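PDB 4Y9V: particle-associated lyase from Acinetobacter bacteriophage AP22, which binds the capsular saccharide of Acinetobacter baumannii as a phage tailspike and, as a lyase, probably degrades it. Local coordinates for residues V455-G460 with D492-T497; D150-Y155 with V175-V180; N265-N270 with G293-T298; P600-N605 with K612-Y617. All blocks are in the same frame, centred on the assembly; numbering follows the deposited sequence. Where two conformers were deposited one is given.

Contact 1 of 4, residues V455-G460 with D492-T497; sequences VHITGG and DDVVNT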
loop_
_atom_site.group_PDB
_atom_site.type_symbol
_atom_site.label_atom_id
_atom_site.label_comp_id
_atom_site.label_asym_id
_atom_site.label_seq_id
_atom_site.Cartn_x
_atom_site.Cartn_y
_atom_site.Cartn_z
ATOM N N VAL A 455 -4.255 13.758 18.387
ATOM C CA VAL A 455 -4.212 14.074 16.963
ATOM C C VAL A 455 -2.762 14.125 16.544
ATOM O O VAL A 455 -1.927 14.701 17.247
ATOM C CB VAL A 455 -4.917 15.436 16.655
ATOM C CG1 VAL A 455 -4.769 15.799 15.188
ATOM C CG2 VAL A 455 -6.385 15.388 17.064
ATOM N N HIS A 456 -2.444 13.494 15.408
ATOM C CA HIS A 456 -1.064 13.368 14.916
ATOM C C HIS A 456 -1.094 13.675 13.444
ATOM O O HIS A 456 -1.638 12.881 12.659
ATOM C CB HIS A 456 -0.567 11.954 15.242
ATOM C CG HIS A 456 0.897 11.706 15.014
ATOM N ND1 HIS A 456 1.458 10.552 15.494
ATOM C CD2 HIS A 456 1.869 12.452 14.467
ATOM C CE1 HIS A 456 2.744 10.602 15.194
ATOM N NE2 HIS A 456 3.047 11.736 14.561
ATOM N N ILE A 457 -0.563 14.829 13.044
ATOM C CA ILE A 457 -0.540 15.300 11.670
ATOM C C ILE A 457 0.931 15.481 11.271
ATOM O O ILE A 457 1.665 16.205 11.917
ATOM C CB ILE A 457 -1.317 16.618 11.473
ATOM C CG1 ILE A 457 -2.729 16.540 12.002
ATOM C CG2 ILE A 457 -1.274 17.005 10.019
ATOM C CD1 ILE A 457 -3.533 17.822 11.895
ATOM N N THR A 458 1.342 14.733 10.243
ATOM C CA THR A 458 2.756 14.575 9.969
ATOM C C THR A 458 2.959 14.154 8.515
ATOM O O THR A 458 2.015 14.136 7.714
ATOM C CB THR A 458 3.337 13.560 10.990
ATOM O OG1 THR A 458 4.762 13.622 10.950
ATOM C CG2 THR A 458 2.859 12.141 10.773
ATOM N N GLY A 459 4.196 13.780 8.175
ATOM C CA GLY A 459 4.430 13.146 6.896
ATOM C C GLY A 459 4.499 14.048 5.709
ATOM O O GLY A 459 4.398 13.592 4.572
ATOM N N GLY A 460 4.638 15.374 5.941
ATOM C CA GLY A 460 4.796 16.278 4.816
ATOM C C GLY A 460 3.525 16.494 4.032
ATOM O O GLY A 460 3.582 16.818 2.842
ATOM N N ASP A 492 3.790 18.291 13.209
ATOM C CA ASP A 492 5.244 18.480 13.162
ATOM C C ASP A 492 5.830 18.602 11.746
ATOM O O ASP A 492 7.001 18.991 11.654
ATOM C CB ASP A 492 5.970 17.405 13.936
ATOM C CG ASP A 492 5.814 16.019 13.356
ATOM O OD1 ASP A 492 5.008 15.827 12.462
ATOM O OD2 ASP A 492 6.543 15.101 13.856
ATOM N N ASP A 493 5.080 18.301 10.713
ATOM C CA ASP A 493 5.627 18.245 9.355
ATOM C C ASP A 493 4.457 18.398 8.374
ATOM O O ASP A 493 3.906 17.427 7.886
ATOM C CB ASP A 493 6.389 16.970 9.106
ATOM C CG ASP A 493 7.061 16.894 7.751
ATOM O OD1 ASP A 493 7.041 17.901 6.973
ATOM O OD2 ASP A 493 7.619 15.786 7.463
ATOM N N VAL A 494 4.094 19.663 8.154
ATOM C CA VAL A 494 3.020 20.063 7.269
ATOM C C VAL A 494 3.568 21.188 6.383
ATOM O O VAL A 494 4.516 21.871 6.780
ATOM C CB VAL A 494 1.768 20.553 8.040
ATOM C CG1 VAL A 494 1.259 19.469 8.979
ATOM C CG2 VAL A 494 2.009 21.855 8.792
ATOM N N VAL A 495 2.913 21.387 5.232
ATOM C CA VAL A 495 3.311 22.380 4.250
ATOM C C VAL A 495 2.084 23.182 3.817
ATOM O O VAL A 495 1.182 22.643 3.189
ATOM C CB VAL A 495 4.004 21.711 3.031
ATOM C CG1 VAL A 495 4.549 22.795 2.104
ATOM C CG2 VAL A 495 5.085 20.715 3.447
ATOM N N ASN A 496 1.995 24.485 4.131
ATOM C CA ASN A 496 1.035 25.375 3.470
ATOM C C ASN A 496 1.781 26.010 2.290
ATOM O O ASN A 496 2.737 26.762 2.478
ATOM C CB ASN A 496 0.507 26.453 4.400
ATOM C CG ASN A 496 -0.607 25.912 5.265
ATOM O OD1 ASN A 496 -1.808 25.920 4.713
ATOM N ND2 ASN A 496 -0.391 25.452 6.397
ATOM N N THR A 497 1.345 25.694 1.072
ATOM C CA THR A 497 2.060 26.141 -0.107
ATOM C C THR A 497 1.835 27.616 -0.439
ATOM O O THR A 497 2.631 28.170 -1.209
ATOM C CB THR A 497 1.760 25.241 -1.305
ATOM O OG1 THR A 497 0.392 25.476 -1.658
ATOM C CG2 THR A 497 2.050 23.789 -1.005
HETATM O O HOH W 1 5.722 12.495 14.153
HETATM O O HOH W 2 7.092 13.604 8.873
#
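The carboxylate of Asp492 reaches over Thr458, and OG1 of Thr458 gives its proton to Asp492 OD1 at 2.7 Å; Asp492 OD1 takes it on its syn lone pair, the side of the other oxygen. Asp492 can bend back this way because its CG sits between its own backbone N and carbonyl carbon (chi1 65°). The main chain backs up the grip: Asp492 N donates to Ile457 O at 3.2 Å. One water joins the second carboxylate oxygen, Asp492 OD2, to His456 NE2, lying in the plane of the imidazole at its edge.

Further on, the first chain turns at two glycines. Gly460 N donates to Asp493 O at 2.9 Å, coming in from above the carbonyl plane, 41° out of it. Gly459 and Gly460 both have positive phi, which suits glycine. A second water ties Gly459 N to Asp493 OD2. Beneath this polar layer, Ile457 CG2 meets Val494 CG1 obliquely at 3.7 Å, and Trp471 packs on both residues.

Val494 O also accepts from Arg520 of a neighbouring subunit, so this edge of 492-497 lies at the subunit interface. Strand 453-458 runs parallel to strand 486-496, and the stacking of one coil on the next, with an inward aliphatic pair, is that of a right-handed parallel beta-helix of the pectin lyase-like family.

Contact 2 of 4, residues D150-Y155 with V175-V180; sequences DWLVIY and VEVASV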
loop_
_atom_site.group_PDB
_atom_site.type_symbol
_atom_site.label_atom_id
_atom_site.label_comp_id
_atom_site.label_asym_id
_atom_site.label_seq_id
_atom_site.Cartn_x
_atom_site.Cartn_y
_atom_site.Cartn_z
ATOM N N ASP A 150 -14.553 -26.074 13.337
ATOM C CA ASP A 150 -15.877 -25.458 13.399
ATOM C C ASP A 150 -15.750 -23.929 13.372
ATOM O O ASP A 150 -14.859 -23.327 13.979
ATOM C CB ASP A 150 -16.606 -25.881 14.651
ATOM C CG ASP A 150 -17.171 -27.306 14.653
ATOM O OD1 ASP A 150 -17.153 -27.941 13.580
ATOM O OD2 ASP A 150 -17.621 -27.721 15.718
ATOM N N TRP A 151 -16.740 -23.315 12.714
ATOM C CA TRP A 151 -17.006 -21.899 12.746
ATOM C C TRP A 151 -17.971 -21.627 13.902
ATOM O O TRP A 151 -19.114 -22.075 13.870
ATOM C CB TRP A 151 -17.596 -21.462 11.395
ATOM C CG TRP A 151 -18.052 -20.046 11.284
ATOM C CD1 TRP A 151 -17.982 -19.024 12.185
ATOM C CD2 TRP A 151 -18.691 -19.510 10.116
ATOM N NE1 TRP A 151 -18.555 -17.894 11.666
ATOM C CE2 TRP A 151 -18.990 -18.150 10.396
ATOM C CE3 TRP A 151 -19.031 -20.017 8.869
ATOM C CZ2 TRP A 151 -19.639 -17.332 9.463
ATOM C CZ3 TRP A 151 -19.650 -19.206 7.937
ATOM C CH2 TRP A 151 -19.942 -17.872 8.236
ATOM N N LEU A 152 -17.451 -20.944 14.928
ATOM C CA LEU A 152 -18.250 -20.542 16.059
ATOM C C LEU A 152 -18.429 -19.012 16.041
ATOM O O LEU A 152 -17.607 -18.266 15.501
ATOM C CB LEU A 152 -17.632 -20.940 17.408
ATOM C CG LEU A 152 -17.292 -22.434 17.547
ATOM C CD1 LEU A 152 -16.696 -22.660 18.948
ATOM C CD2 LEU A 152 -18.485 -23.331 17.313
ATOM N N VAL A 153 -19.516 -18.583 16.664
ATOM C CA VAL A 153 -19.784 -17.163 16.880
ATOM C C VAL A 153 -19.833 -16.938 18.385
ATOM O O VAL A 153 -20.591 -17.585 19.103
ATOM C CB VAL A 153 -21.126 -16.723 16.271
ATOM C CG1 VAL A 153 -21.237 -15.201 16.331
ATOM C CG2 VAL A 153 -21.306 -17.240 14.843
ATOM N N ILE A 154 -19.016 -15.985 18.861
ATOM C CA ILE A 154 -19.144 -15.441 20.194
ATOM C C ILE A 154 -20.053 -14.227 20.041
ATOM O O ILE A 154 -19.785 -13.369 19.209
ATOM C CB ILE A 154 -17.759 -15.007 20.733
ATOM C CG1 ILE A 154 -16.792 -16.166 20.803
ATOM C CG2 ILE A 154 -17.900 -14.276 22.083
ATOM C CD1 ILE A 154 -15.327 -15.775 20.975
ATOM N N TYR A 155 -21.138 -14.133 20.817
ATOM C CA TYR A 155 -22.082 -13.032 20.627
ATOM C C TYR A 155 -22.685 -12.612 21.944
ATOM O O TYR A 155 -23.173 -13.445 22.709
ATOM C CB TYR A 155 -23.200 -13.433 19.628
ATOM C CG TYR A 155 -24.113 -12.293 19.235
ATOM C CD1 TYR A 155 -23.711 -11.324 18.329
ATOM C CD2 TYR A 155 -25.369 -12.165 19.798
ATOM C CE1 TYR A 155 -24.522 -10.271 17.971
ATOM C CE2 TYR A 155 -26.207 -11.114 19.433
ATOM C CZ TYR A 155 -25.796 -10.169 18.523
ATOM O OH TYR A 155 -26.666 -9.155 18.205
ATOM N N VAL A 175 -14.894 -17.165 15.160
ATOM C CA VAL A 175 -13.662 -17.876 15.384
ATOM C C VAL A 175 -13.735 -19.247 14.689
ATOM O O VAL A 175 -14.813 -19.791 14.493
ATOM C CB VAL A 175 -13.298 -18.046 16.876
ATOM C CG1 VAL A 175 -13.207 -16.680 17.567
ATOM C CG2 VAL A 175 -14.286 -18.960 17.591
ATOM N N GLU A 176 -12.557 -19.773 14.376
ATOM C CA GLU A 176 -12.404 -21.163 13.942
ATOM C C GLU A 176 -11.654 -21.940 15.019
ATOM O O GLU A 176 -10.630 -21.514 15.530
ATOM C CB GLU A 176 -11.672 -21.267 12.608
ATOM C CG GLU A 176 -11.525 -22.716 12.164
ATOM C CD GLU A 176 -10.968 -22.848 10.773
ATOM O OE1 GLU A 176 -11.753 -22.622 9.854
ATOM O OE2 GLU A 176 -9.800 -23.163 10.633
ATOM N N VAL A 177 -12.210 -23.110 15.359
ATOM C CA VAL A 177 -11.660 -23.929 16.421
ATOM C C VAL A 177 -10.371 -24.619 15.973
ATOM O O VAL A 177 -10.333 -25.299 14.947
ATOM C CB VAL A 177 -12.701 -24.968 16.855
ATOM C CG1 VAL A 177 -12.124 -25.899 17.919
ATOM C CG2 VAL A 177 -13.937 -24.274 17.369
ATOM N N ALA A 178 -9.331 -24.474 16.792
ATOM C CA ALA A 178 -8.056 -25.154 16.631
ATOM C C ALA A 178 -8.001 -26.481 17.383
ATOM O O ALA A 178 -7.415 -27.448 16.902
ATOM C CB ALA A 178 -6.918 -24.254 17.052
ATOM N N SER A 179 -8.556 -26.552 18.597
ATOM C CA SER A 179 -8.560 -27.787 19.364
ATOM C C SER A 179 -9.597 -27.652 20.471
ATOM O O SER A 179 -9.959 -26.557 20.877
ATOM C CB SER A 179 -7.205 -28.138 19.914
ATOM O OG SER A 179 -6.799 -27.174 20.886
ATOM N N VAL A 180 -10.033 -28.826 20.956
ATOM C CA VAL A 180 -10.936 -28.925 22.096
ATOM C C VAL A 180 -10.306 -29.889 23.114
ATOM O O VAL A 180 -9.935 -30.989 22.719
ATOM C CB VAL A 180 -12.303 -29.429 21.686
ATOM C CG1 VAL A 180 -13.271 -29.487 22.867
ATOM C CG2 VAL A 180 -12.913 -28.569 20.605
#
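Val175 meets Leu152 first, as an antiparallel hydrogen-bonded pair: Val175 N donates to Leu152 O at 2.9 Å, and Leu152 N returns a bond of 2.9 Å to Val175 O. The two methyls of Val175 part company. CG1 stands anti to the carbonyl carbon (chi1 -57°) and turns to Ile154 CD1, which leaves Val175 CG2 3.9 Å from Leu152 CB.

Glu176 follows, opposite Trp151 in a non-hydrogen-bonded pair, and both side chains leave on the other face of the sheet. Its CA approaches Asp150 O at 3.3 Å in a CA-H...O contact. The carboxylate takes no part across the strands; its OE2 accepts from Asn296 ND2 of a neighbouring subunit.

At Val177 the backbone N donates to Asp150 O at 3.0 Å. Its CG2 lies against Leu152 CD1 at 3.6 Å, adding to the apolar patch of Leu152, Ile154 and Val175. Past Val177 the strand carries a classic beta bulge, with Ala178 and Ser179 together opposite Lys186.

Strand 151-156 has strand 201-207 as its second antiparallel neighbour, and strand 172-181 pairs onward with strand 184-187, all within an Ig-like domain. Phe187 and Val185 of that last strand cover Val175 and Val177, whereas Trp151 packs against Phe174, Phe258 and Val206.

Contact 3 of 4, residues N265-N270 with G293-T298; sequences NSAKNN and GSNNST
Asn265 folds its side chain back between its own backbone N and carbonyl carbon (chi1 63°), while Asn295 sets CG anti to its carbonyl carbon (chi1 -60°), and the two amides meet nearly coplanar, 23° apart. Asn295 ND2 then donates to Asn265 OD1 at 2.9 Å, in the plane of both groups. The same nitrogen also reaches Ala267 O at 3.0 Å, so one amide spends its two N-H groups on two acceptors of the facing segment. Asn265 OD1 has a second donor in Ala267 N, which comes in on a lone pair and makes an Asx turn; the two bonds to this oxygen should fix the rotation of the Asn265 amide. Tyr290 OH bonds to both amides, at Asn265 ND2 and Asn295 OD1.

Where the chains stand further apart, water fills in. One molecule accepts from both Asn265 N and Ser294 N; another takes a proton from Asn296 N and donates to Ala267 O at 2.7 Å.

Backbone-to-backbone bonding comes at the far end, where Asn269 and Ser297 form a parallel bridge. Thr298 N donates to Asn269 O at 3.0 Å, and Ser297 CA makes a CA-H...O contact with the same oxygen at 3.1 Å. Asn269 CB touches Ser297 OG at 3.5 Å, and that hydroxyl bonds to Asn277 O.

Parallel pairing of 268-269 with 293-297, and of 293-297 with 323-327, is the coil-on-coil stacking of the pectin lyase-like parallel beta-helix. Phe242 and Asn244 of strand 237-245 touch Ala267, and Ile280 of strand 278-283 packs on Asn265, Ala267 and Asn295.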
loop_
_atom_site.group_PDB
_atom_site.type_symbol
_atom_site.label_atom_id
_atom_site.label_comp_id
_atom_site.label_asym_id
_atom_site.label_seq_id
_atom_site.Cartn_x
_atom_site.Cartn_y
_atom_site.Cartn_z
ATOM N N ASN A 265 -18.319 -6.584 -10.145
ATOM C CA ASN A 265 -19.777 -6.669 -10.166
ATOM C C ASN A 265 -20.357 -5.342 -10.625
ATOM O O ASN A 265 -19.659 -4.336 -10.781
ATOM C CB ASN A 265 -20.301 -7.044 -8.757
ATOM C CG ASN A 265 -19.941 -5.955 -7.764
ATOM O OD1 ASN A 265 -20.624 -4.928 -7.668
ATOM N ND2 ASN A 265 -18.842 -6.155 -7.057
ATOM N N SER A 266 -21.668 -5.358 -10.840
ATOM C CA SER A 266 -22.506 -4.206 -11.114
ATOM C C SER A 266 -23.652 -4.149 -10.073
ATOM O O SER A 266 -24.823 -4.003 -10.428
ATOM C CB SER A 266 -23.028 -4.213 -12.584
ATOM O OG SER A 266 -21.950 -4.296 -13.513
ATOM N N ALA A 267 -23.323 -4.248 -8.777
ATOM C CA ALA A 267 -24.308 -4.075 -7.728
ATOM C C ALA A 267 -24.570 -2.585 -7.532
ATOM O O ALA A 267 -23.625 -1.775 -7.510
ATOM C CB ALA A 267 -23.818 -4.690 -6.424
ATOM N N LYS A 268 -25.832 -2.217 -7.374
ATOM C CA LYS A 268 -26.224 -0.808 -7.358
ATOM C C LYS A 268 -27.524 -0.631 -6.584
ATOM O O LYS A 268 -28.261 -1.586 -6.311
ATOM C CB LYS A 268 -26.356 -0.247 -8.749
ATOM C CG LYS A 268 -27.418 -0.940 -9.565
ATOM C CD LYS A 268 -27.505 -0.421 -10.986
ATOM C CE LYS A 268 -26.450 -0.778 -11.888
ATOM N NZ LYS A 268 -26.333 -2.200 -12.263
ATOM N N ASN A 269 -27.829 0.623 -6.261
ATOM C CA ASN A 269 -29.143 1.029 -5.817
ATOM C C ASN A 269 -29.450 2.389 -6.446
ATOM O O ASN A 269 -28.592 3.249 -6.471
ATOM C CB ASN A 269 -29.224 1.152 -4.280
ATOM C CG ASN A 269 -30.599 1.562 -3.830
ATOM O OD1 ASN A 269 -30.902 2.759 -3.707
ATOM N ND2 ASN A 269 -31.459 0.584 -3.552
ATOM N N ASN A 270 -30.697 2.548 -6.924
ATOM C CA ASN A 270 -31.097 3.787 -7.553
ATOM C C ASN A 270 -32.469 4.239 -7.095
ATOM O O ASN A 270 -33.119 5.036 -7.779
ATOM C CB ASN A 270 -31.070 3.662 -9.093
ATOM C CG ASN A 270 -29.701 3.308 -9.617
ATOM O OD1 ASN A 270 -28.922 4.259 -9.918
ATOM N ND2 ASN A 270 -29.387 2.102 -9.695
ATOM N N GLY A 293 -13.009 -2.592 -8.369
ATOM C CA GLY A 293 -14.358 -2.511 -8.837
ATOM C C GLY A 293 -14.919 -1.102 -8.785
ATOM O O GLY A 293 -14.177 -0.126 -8.603
ATOM N N SER A 294 -16.209 -1.002 -9.026
ATOM C CA SER A 294 -16.928 0.252 -8.989
ATOM C C SER A 294 -18.360 -0.020 -8.576
ATOM O O SER A 294 -18.948 -1.023 -8.969
ATOM C CB SER A 294 -16.933 0.918 -10.369
ATOM O OG SER A 294 -17.594 2.174 -10.394
ATOM N N ASN A 295 -18.889 0.898 -7.771
ATOM C CA ASN A 295 -20.271 0.834 -7.386
ATOM C C ASN A 295 -20.804 2.258 -7.225
ATOM O O ASN A 295 -20.092 3.154 -6.769
ATOM C CB ASN A 295 -20.492 0.082 -6.052
ATOM C CG ASN A 295 -20.007 -1.355 -6.119
ATOM O OD1 ASN A 295 -18.847 -1.586 -5.741
ATOM N ND2 ASN A 295 -20.841 -2.233 -6.617
ATOM N N ASN A 296 -22.082 2.403 -7.607
ATOM C CA ASN A 296 -22.826 3.653 -7.541
ATOM C C ASN A 296 -24.166 3.396 -6.860
ATOM O O ASN A 296 -24.798 2.346 -7.055
ATOM C CB ASN A 296 -23.066 4.199 -8.943
ATOM C CG ASN A 296 -21.787 4.629 -9.597
ATOM O OD1 ASN A 296 -20.929 5.227 -8.959
ATOM N ND2 ASN A 296 -21.663 4.403 -10.881
ATOM N N SER A 297 -24.614 4.362 -6.065
ATOM C CA SER A 297 -25.857 4.199 -5.327
ATOM C C SER A 297 -26.497 5.537 -5.039
ATOM O O SER A 297 -25.828 6.571 -4.962
ATOM C CB SER A 297 -25.517 3.487 -4.006
ATOM O OG SER A 297 -26.680 3.328 -3.218
ATOM N N THR A 298 -27.809 5.524 -4.730
ATOM C CA THR A 298 -28.446 6.707 -4.185
ATOM C C THR A 298 -27.725 7.192 -2.922
ATOM O O THR A 298 -27.552 8.394 -2.744
ATOM C CB THR A 298 -29.931 6.435 -3.875
ATOM O OG1 THR A 298 -30.544 6.087 -5.122
ATOM C CG2 THR A 298 -30.618 7.622 -3.245
HETATM O O HOH W 3 -17.429 -3.780 -9.163
HETATM O O HOH W 4 -22.935 0.178 -9.273
HETATM O O HOH W 5 -26.431 3.004 -9.694
#

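Contact 4 of 4, residues P600-N605 with K612-Y617; sequences PAILWN and KTFNLY. Unlike the reference sequence in segment 600-605: Ile602 (reference Val).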
loop_
_atom_site.group_PDB
_atom_site.type_symbol
_atom_site.label_atom_id
_atom_site.label_comp_id
_atom_site.label_asym_id
_atom_site.label_seq_id
_atom_site.Cartn_x
_atom_site.Cartn_y
_atom_site.Cartn_z
ATOM N N PRO A 600 14.437 38.543 17.730
ATOM C CA PRO A 600 15.859 38.438 18.054
ATOM C C PRO A 600 16.485 39.826 18.263
ATOM O O PRO A 600 16.105 40.789 17.618
ATOM C CB PRO A 600 16.423 37.794 16.780
ATOM C CG PRO A 600 15.306 37.227 16.074
ATOM C CD PRO A 600 14.109 37.979 16.407
ATOM N N ALA A 601 17.467 39.848 19.158
ATOM C CA ALA A 601 18.191 41.089 19.451
ATOM C C ALA A 601 19.576 40.759 19.961
ATOM O O ALA A 601 19.859 39.643 20.383
ATOM C CB ALA A 601 17.409 41.906 20.492
ATOM N N ILE A 602 20.417 41.800 19.982
ATOM C CA ILE A 602 21.677 41.801 20.689
ATOM C C ILE A 602 21.598 42.789 21.840
ATOM O O ILE A 602 21.122 43.921 21.667
ATOM C CB ILE A 602 22.827 42.308 19.724
ATOM C CG1 ILE A 602 23.064 41.314 18.630
ATOM C CG2 ILE A 602 24.091 42.621 20.511
ATOM C CD1 ILE A 602 23.191 40.004 19.296
ATOM N N LEU A 603 22.112 42.366 22.989
ATOM C CA LEU A 603 22.383 43.256 24.126
ATOM C C LEU A 603 23.902 43.509 24.141
ATOM O O LEU A 603 24.694 42.557 24.164
ATOM C CB LEU A 603 21.926 42.662 25.430
ATOM C CG LEU A 603 20.418 42.390 25.544
ATOM C CD1 LEU A 603 20.088 41.731 26.850
ATOM C CD2 LEU A 603 19.602 43.643 25.392
ATOM N N TRP A 604 24.293 44.766 24.117
ATOM C CA TRP A 604 25.696 45.146 24.087
ATOM C C TRP A 604 26.249 45.321 25.495
ATOM O O TRP A 604 25.567 45.927 26.355
ATOM C CB TRP A 604 25.885 46.473 23.306
ATOM C CG TRP A 604 25.427 46.374 21.892
ATOM C CD1 TRP A 604 24.301 46.921 21.358
ATOM C CD2 TRP A 604 26.099 45.677 20.820
ATOM N NE1 TRP A 604 24.208 46.607 20.010
ATOM C CE2 TRP A 604 25.289 45.844 19.673
ATOM C CE3 TRP A 604 27.255 44.931 20.728
ATOM C CZ2 TRP A 604 25.632 45.277 18.432
ATOM C CZ3 TRP A 604 27.616 44.360 19.506
ATOM C CH2 TRP A 604 26.784 44.550 18.381
ATOM N N ASN A 605 27.469 44.910 25.725
ATOM C CA ASN A 605 28.149 45.224 26.986
ATOM C C ASN A 605 28.767 46.607 27.008
ATOM O O ASN A 605 29.097 47.095 28.085
ATOM C CB ASN A 605 29.183 44.140 27.353
ATOM C CG ASN A 605 30.273 43.978 26.310
ATOM O OD1 ASN A 605 30.059 44.164 25.112
ATOM N ND2 ASN A 605 31.458 43.588 26.779
ATOM N N LYS A 612 27.497 48.525 12.591
ATOM C CA LYS A 612 27.866 47.262 11.981
ATOM C C LYS A 612 26.617 46.517 11.497
ATOM O O LYS A 612 25.622 46.503 12.208
ATOM C CB LYS A 612 28.582 46.323 12.971
ATOM C CG LYS A 612 29.945 46.780 13.422
ATOM C CD LYS A 612 31.016 46.592 12.430
ATOM C CE LYS A 612 32.153 47.597 12.554
ATOM N NZ LYS A 612 33.390 46.942 12.055
ATOM N N THR A 613 26.732 45.881 10.327
ATOM C CA THR A 613 25.654 45.071 9.762
ATOM C C THR A 613 26.006 43.602 9.909
ATOM O O THR A 613 27.137 43.175 9.566
ATOM C CB THR A 613 25.423 45.441 8.275
ATOM O OG1 THR A 613 25.084 46.823 8.186
ATOM C CG2 THR A 613 24.340 44.597 7.653
ATOM N N PHE A 614 25.062 42.804 10.422
ATOM C CA PHE A 614 25.318 41.390 10.707
ATOM C C PHE A 614 23.988 40.671 10.791
ATOM O O PHE A 614 22.927 41.293 10.730
ATOM C CB PHE A 614 26.199 41.239 11.956
ATOM C CG PHE A 614 25.577 41.911 13.191
ATOM C CD1 PHE A 614 24.723 41.207 14.002
ATOM C CD2 PHE A 614 25.881 43.221 13.481
ATOM C CE1 PHE A 614 24.149 41.836 15.103
ATOM C CE2 PHE A 614 25.316 43.845 14.577
ATOM C CZ PHE A 614 24.448 43.144 15.390
ATOM N N ASN A 615 24.046 39.358 10.946
ATOM C CA ASN A 615 22.830 38.540 11.014
ATOM C C ASN A 615 22.455 38.146 12.431
ATOM O O ASN A 615 23.308 37.801 13.260
ATOM C CB ASN A 615 23.037 37.263 10.210
ATOM C CG ASN A 615 22.939 37.485 8.716
ATOM O OD1 ASN A 615 22.155 38.307 8.253
ATOM N ND2 ASN A 615 23.739 36.704 7.983
ATOM N N LEU A 616 21.146 38.109 12.650
ATOM C CA LEU A 616 20.534 37.404 13.755
ATOM C C LEU A 616 19.752 36.219 13.170
ATOM O O LEU A 616 19.096 36.336 12.157
ATOM C CB LEU A 616 19.623 38.297 14.599
ATOM C CG LEU A 616 20.368 39.336 15.400
ATOM C CD1 LEU A 616 19.455 40.370 15.984
ATOM C CD2 LEU A 616 21.068 38.616 16.591
ATOM N N TYR A 617 19.843 35.095 13.861
ATOM C CA TYR A 617 19.177 33.863 13.482
ATOM C C TYR A 617 18.246 33.452 14.600
ATOM O O TYR A 617 18.512 33.706 15.782
ATOM C CB TYR A 617 20.187 32.755 13.230
ATOM C CG TYR A 617 21.172 33.072 12.153
ATOM C CD1 TYR A 617 20.853 32.841 10.826
ATOM C CD2 TYR A 617 22.439 33.592 12.436
ATOM C CE1 TYR A 617 21.752 33.115 9.802
ATOM C CE2 TYR A 617 23.348 33.849 11.426
ATOM C CZ TYR A 617 23.024 33.592 10.105
ATOM O OH TYR A 617 23.964 33.839 9.152
#
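Pro600 starts the contact by setting its ring against Leu616, CB to CB at 3.9 Å. Its carbonyl oxygen also lies beside a Leu616 methyl, CD1, and that same methyl rests 3.8 Å from the CA of Ala601, whose own side chain points the other way.

Ile602, an isoleucine where the reference sequence has valine, is the next to reach across. Its longer branch does the work: CG1 approaches Phe614 CE1 at 3.7 Å, at the edge of the ring and near its plane, and the terminal CD1 meets Leu616 CD2 at 3.7 Å. The other branch, CG2, lies over the centre of the Trp604 indole, 3.5 Å above its plane, so Ile602 is wedged among three side chains of the two segments.

Trp604 closes the row from the opposite direction to Phe614. Its CZ2 lies 3.9 Å from Phe614 CZ. Phe614 points toward the first segment, and with CG between the backbone N and the carbonyl carbon (chi1 57°) its ring reaches Ile602 and Trp604. At its polar end the indole is satisfied by Thr539, which takes the bond from Trp604 NE1.

No hydrogen bond links the two segments, and the axes of 600-604 and 613-617 come no closer than 7.2 Å, with 121° between their directions. Strand 597-604 bonds instead to strands 538-545 and 586-594, while strand 613-623 pairs with 518-531 and 555-561. Val560 adds to the apolar layer between them, together with Phe574. Two sheets facing across side chains in this way are consistent with the beta-sandwich of an Ig-like domain.

How the contacts relate
From the N terminus the four contacts come in series, and none nests in or crosses another. Contact 2 closes first, a loop of 19 residues within the Ig-like domain that projects from the body. Contact 3 then closes 22 residues in the pectin lyase-like region, and contact 1 closes 31 residues in the same region, its centre about 35 Å from that of contact 3 and on the opposite side of the chain's centre. Contact 4 closes a short connection of six residues in the C-terminal Ig-like domain; its centre lies about 73 Å from that of contact 2. Contact 2 of one subunit meets contact 3 of another, joining its Ig-like domain to the neighbouring beta-helix.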